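Side-chain contacts in tetratricopeptide repeat protein (Parabacteroides merdae ATCC 43184, PDB 4R7S), which is of unknown function but, as a tetratricopeptide repeat protein built from stacked helix pairs, probably serves as a scaffold for binding other proteins: residues Y12-D16 and K17-V21; I178-E181 and G182-D185; L186-M190 and G191-R195; K219-L222 and A223-E226; F234-A237 and E238-Y242. All coordinates share one frame; numbering follows the deposited sequence.

Contact 1 of 5, residues Y12-D16 and K17-V21; sequences YDFVD and KGDLV
Phe14 and Asp19 meet on both levels, backbone and side chain, where helix 2-16 gives way to helix 20-33. The backbone N of Asp19 reaches over the helix end to Phe14 O at 2.8 Å. Beside this bond the two side chains run the same way: the carboxylate oxygen Asp19 OD2 lies 3.7 Å from Phe14 CD1, with ring and carboxylate planes turned 68° apart. Lys17 N holds on to Asp13 O at 3.0 Å, and the lysine CG rests against that same oxygen at 3.5 Å. Gly18 N bonds to Val15 O at 3.1 Å. Gly18 has positive phi (81°), and the bonds back into the last turn make this a Schellman motif, which ends helix 2-16 at the turn of a helical hairpin, as in tetratricopeptide repeat folds. One residue on, Asp19 is the N-cap of the next helix. Its CG stands anti to the backbone N (chi1 -168°), and OD1 accepts a hydrogen bond from Ser22 N, which fixes the carboxylate next to the phenylalanine ring. Further out, Phe14 leans on Ser22, Ala23 and Ser26 of helix 20-33, while Val15 and Leu20 both pack on Ile50 of helix 40-52.

Contact 2 of 5, residues I178-E181 and G182-D185; sequences ILYE and GRAD
Tyr180 and Arg183 lie side by side on helix 178-189, pointing the same way, with the phenol ring and the guanidinium group turned almost square to each other, 82° between their planes. The nearest approach is from Arg183 NH2 to Tyr180 CE2, 3.9 Å, an oblique van der Waals touch. The arginine reaches this place by a bend at chi3 (70°), and its end is held by other partners: NH2 forms a salt bridge with Asp199 and NH1 a hydrogen bond with Asn167, while Tyr180 OH bonds to Pro174 O. Ring and guanidinium are thus each fixed from beyond their own helix, in the helix-on-helix stacking of a tetratricopeptide repeat fold. The backbone beneath is regularly alpha-helical, with Arg183 N bonded to Leu179 O at 3.0 Å and Ala184 N to Tyr180 O at 2.8 Å. Ala184 CB sits 3.2 Å from that same Tyr180 O and faces Ile200 and Leu216. Glu181 and Asp185, joined by the backbone bond Asp185 N to Glu181 O, send their carboxylates to Thr210 and Lys154 respectively.

Contact 3 of 5, residues L186-M190 and G191-R195; sequences LYFMM and GKNAR
Two different first torsions bring Tyr187 and Arg195 together: the tyrosine ring leaves beside its own backbone N (chi1 -73°), whereas the arginine swings opposite to its N (chi1 -163°) and stays extended as far as NE. The arginine methylene CD therefore lies over one face of the Tyr187 ring, 3.9 Å from its centroid, a CH-pi contact. The guanidinium plane stands at 90° to the ring and presents its edge to the phenol oxygen, NE giving Tyr187 OH a weak but straight hydrogen bond of 3.2 Å. That hydroxyl is also hydrogen-bonded to Glu163 of helix 159-172. Replacing Tyr187 with an alanine would probably leave the arginine chain without the ring it lies on, its NE and Glu163 each losing a partner. Separately, Asn193 OD1 comes within 3.4 Å of Phe188 CD1, amide and ring planes nearly parallel. Met190, a selenomethionine, touches Lys192 through their CE atoms at 3.9 Å. The backbone turns at Gly191, with Lys192 N bonded to Tyr187 O at 2.9 Å and Gly191 N to Phe188 O at 3.0 Å: a Schellman motif at the bend between helices 178-189 and 193-206, the tight turn of a helical hairpin, as in the tetratricopeptide repeat fold.

Contact 4 of 5, residues K219-L222 and A223-E226; sequences KIKL and AQYE
Ala223 N still makes a helical backbone bond to Lys219 O at 3.1 Å, and Gln224 N follows with Ile220 O at 2.9 Å. The pattern then changes: Glu226 N reaches back five residues to Lys221 O at 3.0 Å, while Tyr225 N bonds to Leu222 O at 2.9 Å. Lys221 O takes a second, weak bond from Gln224 N, so one carbonyl at the helix end serves two donors.

Among van der Waals contacts, Ile220 and Gln224 run alongside each other. The isoleucine branch CG2 meets the amide at NE2, 3.6 Å away; this methyl stands opposite the backbone N, while CG1 takes the place beside it. Ile220 also packs on Ala196, Met197 and Ile200 of helix 193-206. Within 223-226 itself, the aromatic ring of Tyr225 lies with one face under Ala223 O, which sits 3.6 Å above its plane and over its centre.

The charged ends pair with the next helix: Lys221 NZ makes a salt bridge with Asp233, and Glu226 OE2 one with Arg229, both on helix 227-238, whose N-cap is Glu226.

Tyr225, with phi at 58°, is the C-prime residue of a Schellman motif ending helix 211-223, a non-glycine residue in the left-handed region at the turn of a helical hairpin.

Contact 5 of 5, residues F234-A237 and E238-Y242; sequences FKKA and ESMGY
Glu238 begins the second half of the contact still in helical register, its N bonded to Phe234 O at 3.0 Å and its CB lying 3.4 Å from Lys235 O. A water donates to Lys235 O and, weakly, to Glu238 OE1, linking carboxylate and helix backbone. Ser239 comes next and grips twice: its N bonds to Lys235 O at 3.0 Å, and its hydroxyl donates to Lys236 O at 2.6 Å. That second bond depends on OG sitting between the backbone N and the carbonyl carbon (chi1 85°), which turns it back toward the preceding turn. Met240, a selenomethionine, lays CG 3.3 Å from the same Lys236 O, and its SE crosses the lysine chain at CE, 3.8 Å away. Gly241, at positive phi (89°), is where the chain leaves the helix; it closes a type I beta turn from Glu238 and belongs to a Schellman motif. Tyr242 N then returns to Ala237 O at 3.1 Å. Met240 N bonds to this oxygen too, from the opposite face of its plane, so the carbonyl is clasped by two donors. Tyr242 CB meets Ala237 CB at 4.2 Å. Beyond the turn, Ala237 and Tyr242 both pack on Val215 of helix 211-223, Tyr242 and Glu238 touch Ile247 of helix 244-252, and Phe234 reaches Leu250 and Leu251 of that same last helix.

Overall arrangement
Along the chain the five contacts follow in series without overlap. Contact 1 joins helices 2-16 and 20-33 near the N-terminus, about 37 Å from contact 2 and 47 Å from contact 4 between centres, on the far side of the chain's centre from both. Contacts 2 and 3 share helix 178-189, their centres 11 Å apart. From there the helical stack continues: contact 3 touches contact 4 where Phe188 CD1 packs on Ile220 CG1 at 3.6 Å, and contact 4 meets contact 5 where Leu222 CD1 faces Phe234 CZ at 4.0 Å. Helix ends and turns thus recur along an all-helical chain, consistent with the superhelical stacking of tetratricopeptide repeat proteins.

Contact 1 of 5, residues Y12-D16 and K17-V21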
loop_
_atom_site.group_PDB
_atom_site.type_symbol
_atom_site.label_atom_id
_atom_site.label_comp_id
_atom_site.label_asym_id
_atom_site.label_seq_id
_atom_site.Cartn_x
_atom_site.Cartn_y
_atom_site.Cartn_z
ATOM N N TYR A 12 8.274 16.145 19.275
ATOM C CA TYR A 12 9.363 15.737 18.382
ATOM C C TYR A 12 10.301 14.739 19.075
ATOM O O TYR A 12 10.591 13.683 18.503
ATOM C CB TYR A 12 10.176 16.959 17.907
ATOM C CG TYR A 12 9.421 17.936 17.037
ATOM C CD1 TYR A 12 8.453 17.494 16.136
ATOM C CD2 TYR A 12 9.757 19.286 17.024
ATOM C CE1 TYR A 12 7.807 18.381 15.279
ATOM C CE2 TYR A 12 9.129 20.179 16.156
ATOM C CZ TYR A 12 8.146 19.722 15.295
ATOM O OH TYR A 12 7.504 20.591 14.456
ATOM N N ASP A 13 10.776 15.088 20.304
ATOM C CA ASP A 13 11.675 14.209 21.044
ATOM C C ASP A 13 10.994 12.858 21.322
ATOM O O ASP A 13 11.666 11.819 21.206
ATOM C CB ASP A 13 12.180 14.862 22.345
ATOM C CG ASP A 13 13.286 15.899 22.174
ATOM O OD1 ASP A 13 14.137 15.729 21.252
ATOM O OD2 ASP A 13 13.342 16.848 22.995
ATOM N N PHE A 14 9.664 12.855 21.632
ATOM C CA PHE A 14 8.912 11.607 21.880
ATOM C C PHE A 14 8.753 10.770 20.591
ATOM O O PHE A 14 8.738 9.532 20.654
ATOM C CB PHE A 14 7.529 11.880 22.484
ATOM C CG PHE A 14 7.456 12.193 23.960
ATOM C CD1 PHE A 14 8.086 11.372 24.898
ATOM C CD2 PHE A 14 6.672 13.247 24.425
ATOM C CE1 PHE A 14 8.002 11.653 26.269
ATOM C CE2 PHE A 14 6.599 13.537 25.797
ATOM C CZ PHE A 14 7.245 12.722 26.710
ATOM N N VAL A 15 8.618 11.440 19.432
ATOM C CA VAL A 15 8.529 10.750 18.151
ATOM C C VAL A 15 9.896 10.093 17.885
ATOM O O VAL A 15 9.957 8.934 17.465
ATOM C CB VAL A 15 8.096 11.713 17.013
ATOM C CG1 VAL A 15 8.430 11.145 15.626
ATOM C CG2 VAL A 15 6.615 12.052 17.108
ATOM N N ASP A 16 10.987 10.814 18.170
ATOM C CA ASP A 16 12.326 10.280 17.953
ATOM C C ASP A 16 12.599 9.071 18.871
ATOM O O ASP A 16 13.320 8.164 18.451
ATOM C CB ASP A 16 13.398 11.373 18.139
ATOM C CG ASP A 16 13.490 12.423 17.020
ATOM O OD1 ASP A 16 12.947 12.174 15.919
ATOM O OD2 ASP A 16 14.100 13.498 17.255
ATOM N N LYS A 17 11.975 9.023 20.078
ATOM C CA LYS A 17 12.143 7.901 21.004
ATOM C C LYS A 17 11.197 6.736 20.699
ATOM O O LYS A 17 11.309 5.715 21.364
ATOM C CB LYS A 17 11.922 8.342 22.464
ATOM C CG LYS A 17 13.045 9.162 23.051
ATOM C CD LYS A 17 12.797 9.442 24.528
ATOM C CE LYS A 17 13.568 10.619 25.102
ATOM N NZ LYS A 17 15.031 10.585 24.830
ATOM N N GLY A 18 10.259 6.904 19.754
ATOM C CA GLY A 18 9.227 5.919 19.425
ATOM C C GLY A 18 8.021 5.940 20.371
ATOM O O GLY A 18 7.141 5.083 20.288
ATOM N N ASP A 19 7.958 6.919 21.278
ATOM C CA ASP A 19 6.869 7.057 22.249
ATOM C C ASP A 19 5.710 7.838 21.607
ATOM O O ASP A 19 5.492 9.023 21.899
ATOM C CB ASP A 19 7.380 7.739 23.541
ATOM C CG ASP A 19 6.430 7.698 24.731
ATOM O OD1 ASP A 19 5.227 7.351 24.537
ATOM O OD2 ASP A 19 6.879 8.034 25.861
ATOM N N LEU A 20 4.963 7.153 20.747
ATOM C CA LEU A 20 3.845 7.771 20.034
ATOM C C LEU A 20 2.685 8.193 20.959
ATOM O O LEU A 20 1.990 9.154 20.626
ATOM C CB LEU A 20 3.326 6.853 18.930
ATOM C CG LEU A 20 4.379 6.318 17.961
ATOM C CD1 LEU A 20 3.752 5.397 16.926
ATOM C CD2 LEU A 20 5.190 7.448 17.310
ATOM N N VAL A 21 2.498 7.510 22.112
ATOM C CA VAL A 21 1.412 7.798 23.061
ATOM C C VAL A 21 1.665 9.167 23.671
ATOM O O VAL A 21 0.770 10.022 23.673
ATOM C CB VAL A 21 1.267 6.669 24.143
ATOM C CG1 VAL A 21 0.360 7.088 25.311
ATOM C CG2 VAL A 21 0.767 5.367 23.511
#

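Contact 2 of 5, residues I178-E181 and G182-D185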
loop_
_atom_site.group_PDB
_atom_site.type_symbol
_atom_site.label_atom_id
_atom_site.label_comp_id
_atom_site.label_asym_id
_atom_site.label_seq_id
_atom_site.Cartn_x
_atom_site.Cartn_y
_atom_site.Cartn_z
ATOM N N ILE A 178 10.917 -9.483 -4.954
ATOM C CA ILE A 178 9.486 -9.138 -4.975
ATOM C C ILE A 178 8.900 -9.136 -6.414
ATOM O O ILE A 178 7.677 -9.195 -6.601
ATOM C CB ILE A 178 9.245 -7.790 -4.228
ATOM C CG1 ILE A 178 7.862 -7.727 -3.583
ATOM C CG2 ILE A 178 9.542 -6.559 -5.075
ATOM C CD1 ILE A 178 7.624 -8.764 -2.424
ATOM N N LEU A 179 9.779 -9.071 -7.415
ATOM C CA LEU A 179 9.368 -9.136 -8.812
ATOM C C LEU A 179 8.952 -10.571 -9.167
ATOM O O LEU A 179 8.025 -10.763 -9.945
ATOM C CB LEU A 179 10.493 -8.659 -9.740
ATOM C CG LEU A 179 10.944 -7.207 -9.629
ATOM C CD1 LEU A 179 12.185 -6.978 -10.466
ATOM C CD2 LEU A 179 9.841 -6.246 -10.052
ATOM N N TYR A 180 9.631 -11.570 -8.577
ATOM C CA TYR A 180 9.345 -12.990 -8.799
ATOM C C TYR A 180 7.988 -13.355 -8.206
ATOM O O TYR A 180 7.316 -14.237 -8.726
ATOM C CB TYR A 180 10.442 -13.871 -8.204
ATOM C CG TYR A 180 11.768 -13.801 -8.921
ATOM C CD1 TYR A 180 12.693 -12.808 -8.618
ATOM C CD2 TYR A 180 12.133 -14.770 -9.853
ATOM C CE1 TYR A 180 13.933 -12.747 -9.258
ATOM C CE2 TYR A 180 13.377 -14.732 -10.488
ATOM C CZ TYR A 180 14.273 -13.712 -10.192
ATOM O OH TYR A 180 15.501 -13.642 -10.816
ATOM N N GLU A 181 7.579 -12.646 -7.150
ATOM C CA GLU A 181 6.283 -12.782 -6.475
ATOM C C GLU A 181 5.153 -12.287 -7.390
ATOM O O GLU A 181 4.077 -12.900 -7.436
ATOM C CB GLU A 181 6.271 -12.020 -5.142
ATOM C CG GLU A 181 7.146 -12.659 -4.067
ATOM C CD GLU A 181 6.733 -12.433 -2.621
ATOM O OE1 GLU A 181 5.662 -11.822 -2.390
ATOM O OE2 GLU A 181 7.474 -12.885 -1.717
ATOM N N GLY A 182 5.420 -11.210 -8.116
ATOM C CA GLY A 182 4.485 -10.636 -9.080
ATOM C C GLY A 182 4.349 -11.535 -10.297
ATOM O O GLY A 182 3.237 -11.852 -10.725
ATOM N N ARG A 183 5.494 -12.000 -10.827
ATOM C CA ARG A 183 5.509 -12.898 -11.973
ATOM C C ARG A 183 4.848 -14.229 -11.622
ATOM O O ARG A 183 4.087 -14.741 -12.455
ATOM C CB ARG A 183 6.934 -13.120 -12.526
ATOM C CG ARG A 183 6.897 -13.776 -13.896
ATOM C CD ARG A 183 8.234 -13.763 -14.592
ATOM N NE ARG A 183 9.157 -14.664 -13.929
ATOM C CZ ARG A 183 10.425 -14.804 -14.273
ATOM N NH1 ARG A 183 10.918 -14.117 -15.293
ATOM N NH2 ARG A 183 11.208 -15.647 -13.615
ATOM N N ALA A 184 5.131 -14.795 -10.413
ATOM C CA ALA A 184 4.505 -16.059 -9.984
ATOM C C ALA A 184 2.973 -15.918 -9.967
ATOM O O ALA A 184 2.276 -16.810 -10.435
ATOM C CB ALA A 184 5.009 -16.491 -8.606
ATOM N N ASP A 185 2.464 -14.778 -9.478
ATOM C CA ASP A 185 1.028 -14.512 -9.402
ATOM C C ASP A 185 0.434 -14.469 -10.798
ATOM O O ASP A 185 -0.685 -14.955 -10.999
ATOM C CB ASP A 185 0.724 -13.211 -8.631
ATOM C CG ASP A 185 -0.749 -13.071 -8.277
ATOM O OD1 ASP A 185 -1.258 -13.922 -7.514
ATOM O OD2 ASP A 185 -1.407 -12.141 -8.810
#

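Contact 3 of 5, residues L186-M190 and G191-R195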
loop_
_atom_site.group_PDB
_atom_site.type_symbol
_atom_site.label_atom_id
_atom_site.label_comp_id
_atom_site.label_asym_id
_atom_site.label_seq_id
_atom_site.Cartn_x
_atom_site.Cartn_y
_atom_site.Cartn_z
ATOM N N LEU A 186 1.183 -13.906 -11.755
ATOM C CA LEU A 186 0.764 -13.853 -13.154
ATOM C C LEU A 186 0.681 -15.266 -13.718
ATOM O O LEU A 186 -0.305 -15.598 -14.380
ATOM C CB LEU A 186 1.736 -13.010 -14.005
ATOM C CG LEU A 186 1.647 -13.232 -15.518
ATOM C CD1 LEU A 186 0.394 -12.615 -16.095
ATOM C CD2 LEU A 186 2.823 -12.656 -16.183
ATOM N N TYR A 187 1.707 -16.099 -13.443
ATOM C CA TYR A 187 1.730 -17.473 -13.931
ATOM C C TYR A 187 0.562 -18.286 -13.351
ATOM O O TYR A 187 -0.078 -19.036 -14.090
ATOM C CB TYR A 187 3.070 -18.132 -13.644
ATOM C CG TYR A 187 4.198 -17.629 -14.525
ATOM C CD1 TYR A 187 3.978 -17.320 -15.869
ATOM C CD2 TYR A 187 5.505 -17.561 -14.046
ATOM C CE1 TYR A 187 5.025 -16.902 -16.699
ATOM C CE2 TYR A 187 6.561 -17.153 -14.869
ATOM C CZ TYR A 187 6.314 -16.812 -16.191
ATOM O OH TYR A 187 7.350 -16.416 -17.002
ATOM N N PHE A 188 0.226 -18.063 -12.077
ATOM C CA PHE A 188 -0.899 -18.759 -11.466
ATOM C C PHE A 188 -2.188 -18.337 -12.151
ATOM O O PHE A 188 -2.967 -19.206 -12.537
ATOM C CB PHE A 188 -0.965 -18.510 -9.965
ATOM C CG PHE A 188 -2.214 -19.040 -9.298
ATOM C CD1 PHE A 188 -2.334 -20.385 -8.984
ATOM C CD2 PHE A 188 -3.237 -18.178 -8.915
ATOM C CE1 PHE A 188 -3.467 -20.868 -8.321
ATOM C CE2 PHE A 188 -4.379 -18.662 -8.279
ATOM C CZ PHE A 188 -4.485 -20.005 -7.981
HETATM N N MSE A 189 -2.394 -17.015 -12.356
HETATM C CA MSE A 189 -3.597 -16.532 -13.035
HETATM C C MSE A 189 -3.681 -17.018 -14.483
HETATM O O MSE A 189 -4.749 -16.959 -15.082
HETATM C CB MSE A 189 -3.677 -15.017 -13.006
HETATM C CG MSE A 189 -4.010 -14.478 -11.646
HETATM SE SE MSE A 189 -4.260 -12.548 -11.704
HETATM C CE MSE A 189 -5.963 -12.464 -12.852
HETATM N N MSE A 190 -2.566 -17.472 -15.039
HETATM C CA MSE A 190 -2.474 -17.969 -16.408
HETATM C C MSE A 190 -2.747 -19.472 -16.501
HETATM O O MSE A 190 -2.823 -19.992 -17.618
HETATM C CB MSE A 190 -1.058 -17.694 -16.979
HETATM C CG MSE A 190 -0.853 -16.285 -17.438
HETATM SE SE MSE A 190 0.949 -16.061 -18.121
HETATM C CE MSE A 190 0.647 -16.790 -19.952
ATOM N N GLY A 191 -2.803 -20.155 -15.346
ATOM C CA GLY A 191 -2.980 -21.603 -15.226
ATOM C C GLY A 191 -1.662 -22.349 -15.299
ATOM O O GLY A 191 -1.643 -23.580 -15.355
ATOM N N LYS A 192 -0.546 -21.612 -15.316
ATOM C CA LYS A 192 0.809 -22.136 -15.413
ATOM C C LYS A 192 1.388 -22.362 -14.010
ATOM O O LYS A 192 2.360 -21.711 -13.589
ATOM C CB LYS A 192 1.679 -21.182 -16.239
ATOM C CG LYS A 192 1.279 -21.078 -17.715
ATOM C CD LYS A 192 2.454 -20.466 -18.526
ATOM C CE LYS A 192 2.193 -20.337 -20.016
ATOM N NZ LYS A 192 2.149 -21.654 -20.725
ATOM N N ASN A 193 0.787 -23.313 -13.289
ATOM C CA ASN A 193 1.135 -23.616 -11.908
ATOM C C ASN A 193 2.562 -24.144 -11.732
ATOM O O ASN A 193 3.237 -23.691 -10.824
ATOM C CB ASN A 193 0.129 -24.586 -11.315
ATOM C CG ASN A 193 -1.276 -24.027 -11.143
ATOM O OD1 ASN A 193 -1.562 -22.825 -11.288
ATOM N ND2 ASN A 193 -2.193 -24.901 -10.778
ATOM N N ALA A 194 3.033 -25.067 -12.569
ATOM C CA ALA A 194 4.393 -25.563 -12.380
ATOM C C ALA A 194 5.409 -24.433 -12.592
ATOM O O ALA A 194 6.338 -24.311 -11.786
ATOM C CB ALA A 194 4.682 -26.741 -13.306
ATOM N N ARG A 195 5.186 -23.569 -13.623
ATOM C CA ARG A 195 6.060 -22.415 -13.894
ATOM C C ARG A 195 6.053 -21.428 -12.706
ATOM O O ARG A 195 7.117 -20.913 -12.343
ATOM C CB ARG A 195 5.683 -21.679 -15.190
ATOM C CG ARG A 195 6.835 -20.772 -15.664
ATOM C CD ARG A 195 6.702 -20.362 -17.112
ATOM N NE ARG A 195 7.837 -19.547 -17.537
ATOM C CZ ARG A 195 8.915 -20.003 -18.172
ATOM N NH1 ARG A 195 9.021 -21.295 -18.482
ATOM N NH2 ARG A 195 9.887 -19.171 -18.519
#

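Contact 4 of 5, residues K219-L222 and A223-E226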
loop_
_atom_site.group_PDB
_atom_site.type_symbol
_atom_site.label_atom_id
_atom_site.label_comp_id
_atom_site.label_asym_id
_atom_site.label_seq_id
_atom_site.Cartn_x
_atom_site.Cartn_y
_atom_site.Cartn_z
ATOM N N LYS A 219 -2.518 -22.176 -2.541
ATOM C CA LYS A 219 -3.522 -22.287 -3.587
ATOM C C LYS A 219 -3.076 -23.259 -4.664
ATOM O O LYS A 219 -3.908 -24.018 -5.190
ATOM C CB LYS A 219 -3.816 -20.923 -4.180
ATOM C CG LYS A 219 -4.836 -20.125 -3.391
ATOM C CD LYS A 219 -5.296 -18.968 -4.241
ATOM C CE LYS A 219 -5.950 -17.863 -3.458
ATOM N NZ LYS A 219 -5.660 -16.539 -4.077
ATOM N N ILE A 220 -1.757 -23.276 -4.964
ATOM C CA ILE A 220 -1.191 -24.187 -5.965
ATOM C C ILE A 220 -1.190 -25.579 -5.382
ATOM O O ILE A 220 -1.691 -26.500 -6.035
ATOM C CB ILE A 220 0.204 -23.743 -6.465
ATOM C CG1 ILE A 220 0.067 -22.537 -7.428
ATOM C CG2 ILE A 220 0.945 -24.905 -7.127
ATOM C CD1 ILE A 220 1.286 -21.605 -7.469
ATOM N N LYS A 221 -0.723 -25.725 -4.120
ATOM C CA LYS A 221 -0.739 -27.012 -3.417
ATOM C C LYS A 221 -2.165 -27.578 -3.429
ATOM O O LYS A 221 -2.324 -28.771 -3.727
ATOM C CB LYS A 221 -0.197 -26.869 -1.998
ATOM C CG LYS A 221 1.314 -26.811 -1.980
ATOM C CD LYS A 221 1.829 -26.513 -0.597
ATOM C CE LYS A 221 3.335 -26.616 -0.560
ATOM N NZ LYS A 221 3.891 -25.929 0.639
ATOM N N LEU A 222 -3.203 -26.713 -3.215
ATOM C CA LEU A 222 -4.607 -27.112 -3.317
ATOM C C LEU A 222 -4.893 -27.747 -4.692
ATOM O O LEU A 222 -5.410 -28.872 -4.751
ATOM C CB LEU A 222 -5.550 -25.917 -3.121
ATOM C CG LEU A 222 -6.296 -25.732 -1.819
ATOM C CD1 LEU A 222 -7.295 -24.595 -1.964
ATOM C CD2 LEU A 222 -7.046 -26.993 -1.386
ATOM N N ALA A 223 -4.533 -27.035 -5.788
ATOM C CA ALA A 223 -4.733 -27.494 -7.172
ATOM C C ALA A 223 -3.985 -28.808 -7.456
ATOM O O ALA A 223 -4.442 -29.602 -8.284
ATOM C CB ALA A 223 -4.285 -26.416 -8.155
ATOM N N GLN A 224 -2.852 -29.040 -6.758
ATOM C CA GLN A 224 -2.036 -30.251 -6.895
ATOM C C GLN A 224 -2.589 -31.395 -6.006
ATOM O O GLN A 224 -1.949 -32.443 -5.875
ATOM C CB GLN A 224 -0.569 -29.951 -6.555
ATOM C CG GLN A 224 0.124 -29.026 -7.557
ATOM C CD GLN A 224 1.496 -28.548 -7.109
ATOM O OE1 GLN A 224 1.862 -28.592 -5.922
ATOM N NE2 GLN A 224 2.286 -28.057 -8.063
ATOM N N TYR A 225 -3.805 -31.207 -5.448
ATOM C CA TYR A 225 -4.534 -32.158 -4.588
ATOM C C TYR A 225 -3.697 -32.522 -3.336
ATOM O O TYR A 225 -3.652 -33.679 -2.940
ATOM C CB TYR A 225 -4.988 -33.430 -5.377
ATOM C CG TYR A 225 -5.591 -33.142 -6.743
ATOM C CD1 TYR A 225 -6.906 -32.694 -6.867
ATOM C CD2 TYR A 225 -4.838 -33.293 -7.908
ATOM C CE1 TYR A 225 -7.456 -32.398 -8.119
ATOM C CE2 TYR A 225 -5.375 -32.998 -9.165
ATOM C CZ TYR A 225 -6.687 -32.553 -9.266
ATOM O OH TYR A 225 -7.224 -32.261 -10.503
ATOM N N GLU A 226 -3.049 -31.514 -2.721
ATOM C CA GLU A 226 -2.209 -31.623 -1.519
ATOM C C GLU A 226 -2.742 -30.668 -0.468
ATOM O O GLU A 226 -2.094 -29.668 -0.124
ATOM C CB GLU A 226 -0.744 -31.309 -1.846
ATOM C CG GLU A 226 -0.064 -32.337 -2.719
ATOM C CD GLU A 226 1.434 -32.127 -2.743
ATOM O OE1 GLU A 226 1.896 -31.162 -3.396
ATOM O OE2 GLU A 226 2.144 -32.896 -2.054
#

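Contact 5 of 5, residues F234-A237 and E238-Y242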
loop_
_atom_site.group_PDB
_atom_site.type_symbol
_atom_site.label_atom_id
_atom_site.label_comp_id
_atom_site.label_asym_id
_atom_site.label_seq_id
_atom_site.Cartn_x
_atom_site.Cartn_y
_atom_site.Cartn_z
ATOM N N PHE A 234 -1.500 -21.913 4.392
ATOM C CA PHE A 234 -2.565 -20.964 4.745
ATOM C C PHE A 234 -2.445 -20.542 6.208
ATOM O O PHE A 234 -2.550 -19.343 6.493
ATOM C CB PHE A 234 -3.959 -21.535 4.456
ATOM C CG PHE A 234 -4.280 -21.806 2.999
ATOM C CD1 PHE A 234 -3.790 -20.974 1.989
ATOM C CD2 PHE A 234 -5.097 -22.868 2.638
ATOM C CE1 PHE A 234 -4.083 -21.225 0.645
ATOM C CE2 PHE A 234 -5.388 -23.121 1.293
ATOM C CZ PHE A 234 -4.874 -22.300 0.303
ATOM N N LYS A 235 -2.140 -21.504 7.125
ATOM C CA LYS A 235 -1.936 -21.192 8.548
ATOM C C LYS A 235 -0.762 -20.229 8.733
ATOM O O LYS A 235 -0.892 -19.227 9.444
ATOM C CB LYS A 235 -1.713 -22.464 9.370
ATOM C CG LYS A 235 -3.005 -23.061 9.900
ATOM C CD LYS A 235 -2.930 -24.573 9.958
ATOM C CE LYS A 235 -4.154 -25.198 10.601
ATOM N NZ LYS A 235 -4.181 -25.019 12.083
ATOM N N LYS A 236 0.349 -20.493 8.022
ATOM C CA LYS A 236 1.542 -19.655 8.067
ATOM C C LYS A 236 1.227 -18.200 7.599
ATOM O O LYS A 236 1.639 -17.247 8.275
ATOM C CB LYS A 236 2.681 -20.286 7.250
ATOM C CG LYS A 236 3.988 -19.466 7.245
ATOM C CD LYS A 236 4.667 -19.336 8.600
ATOM C CE LYS A 236 5.728 -18.261 8.584
ATOM N NZ LYS A 236 6.380 -18.130 9.910
ATOM N N ALA A 237 0.473 -18.045 6.486
ATOM C CA ALA A 237 0.050 -16.733 5.973
ATOM C C ALA A 237 -0.869 -16.008 6.993
ATOM O O ALA A 237 -0.764 -14.791 7.143
ATOM C CB ALA A 237 -0.664 -16.889 4.631
ATOM N N GLU A 238 -1.738 -16.759 7.708
ATOM C CA GLU A 238 -2.621 -16.185 8.733
ATOM C C GLU A 238 -1.765 -15.600 9.880
ATOM O O GLU A 238 -1.954 -14.432 10.271
ATOM C CB GLU A 238 -3.609 -17.243 9.252
ATOM C CG GLU A 238 -4.550 -16.746 10.338
ATOM C CD GLU A 238 -5.661 -17.696 10.746
ATOM O OE1 GLU A 238 -5.454 -18.936 10.719
ATOM O OE2 GLU A 238 -6.739 -17.185 11.130
ATOM N N SER A 239 -0.773 -16.398 10.352
ATOM C CA SER A 239 0.170 -16.006 11.395
ATOM C C SER A 239 0.979 -14.762 10.982
ATOM O O SER A 239 1.629 -14.149 11.831
ATOM C CB SER A 239 1.112 -17.162 11.721
ATOM O OG SER A 239 2.222 -17.215 10.838
HETATM N N MSE A 240 0.937 -14.401 9.673
HETATM C CA MSE A 240 1.659 -13.265 9.100
HETATM C C MSE A 240 0.734 -12.059 8.825
HETATM O O MSE A 240 1.188 -11.037 8.286
HETATM C CB MSE A 240 2.387 -13.707 7.826
HETATM C CG MSE A 240 3.601 -14.562 8.135
HETATM SE SE MSE A 240 4.450 -15.286 6.556
HETATM C CE MSE A 240 5.351 -13.627 5.945
ATOM N N GLY A 241 -0.538 -12.182 9.215
ATOM C CA GLY A 241 -1.516 -11.110 9.074
ATOM C C GLY A 241 -2.299 -11.025 7.779
ATOM O O GLY A 241 -2.835 -9.954 7.470
ATOM N N TYR A 242 -2.421 -12.142 7.026
ATOM C CA TYR A 242 -3.237 -12.168 5.805
ATOM C C TYR A 242 -4.707 -12.104 6.199
ATOM O O TYR A 242 -5.056 -12.678 7.236
ATOM C CB TYR A 242 -2.958 -13.448 4.983
ATOM C CG TYR A 242 -3.555 -13.431 3.589
ATOM C CD1 TYR A 242 -2.834 -12.934 2.503
ATOM C CD2 TYR A 242 -4.837 -13.918 3.353
ATOM C CE1 TYR A 242 -3.386 -12.904 1.220
ATOM C CE2 TYR A 242 -5.392 -13.904 2.073
ATOM C CZ TYR A 242 -4.662 -13.398 1.009
ATOM O OH TYR A 242 -5.209 -13.390 -0.253
HETATM O O HOH W 1 -2.363 -19.476 12.089
#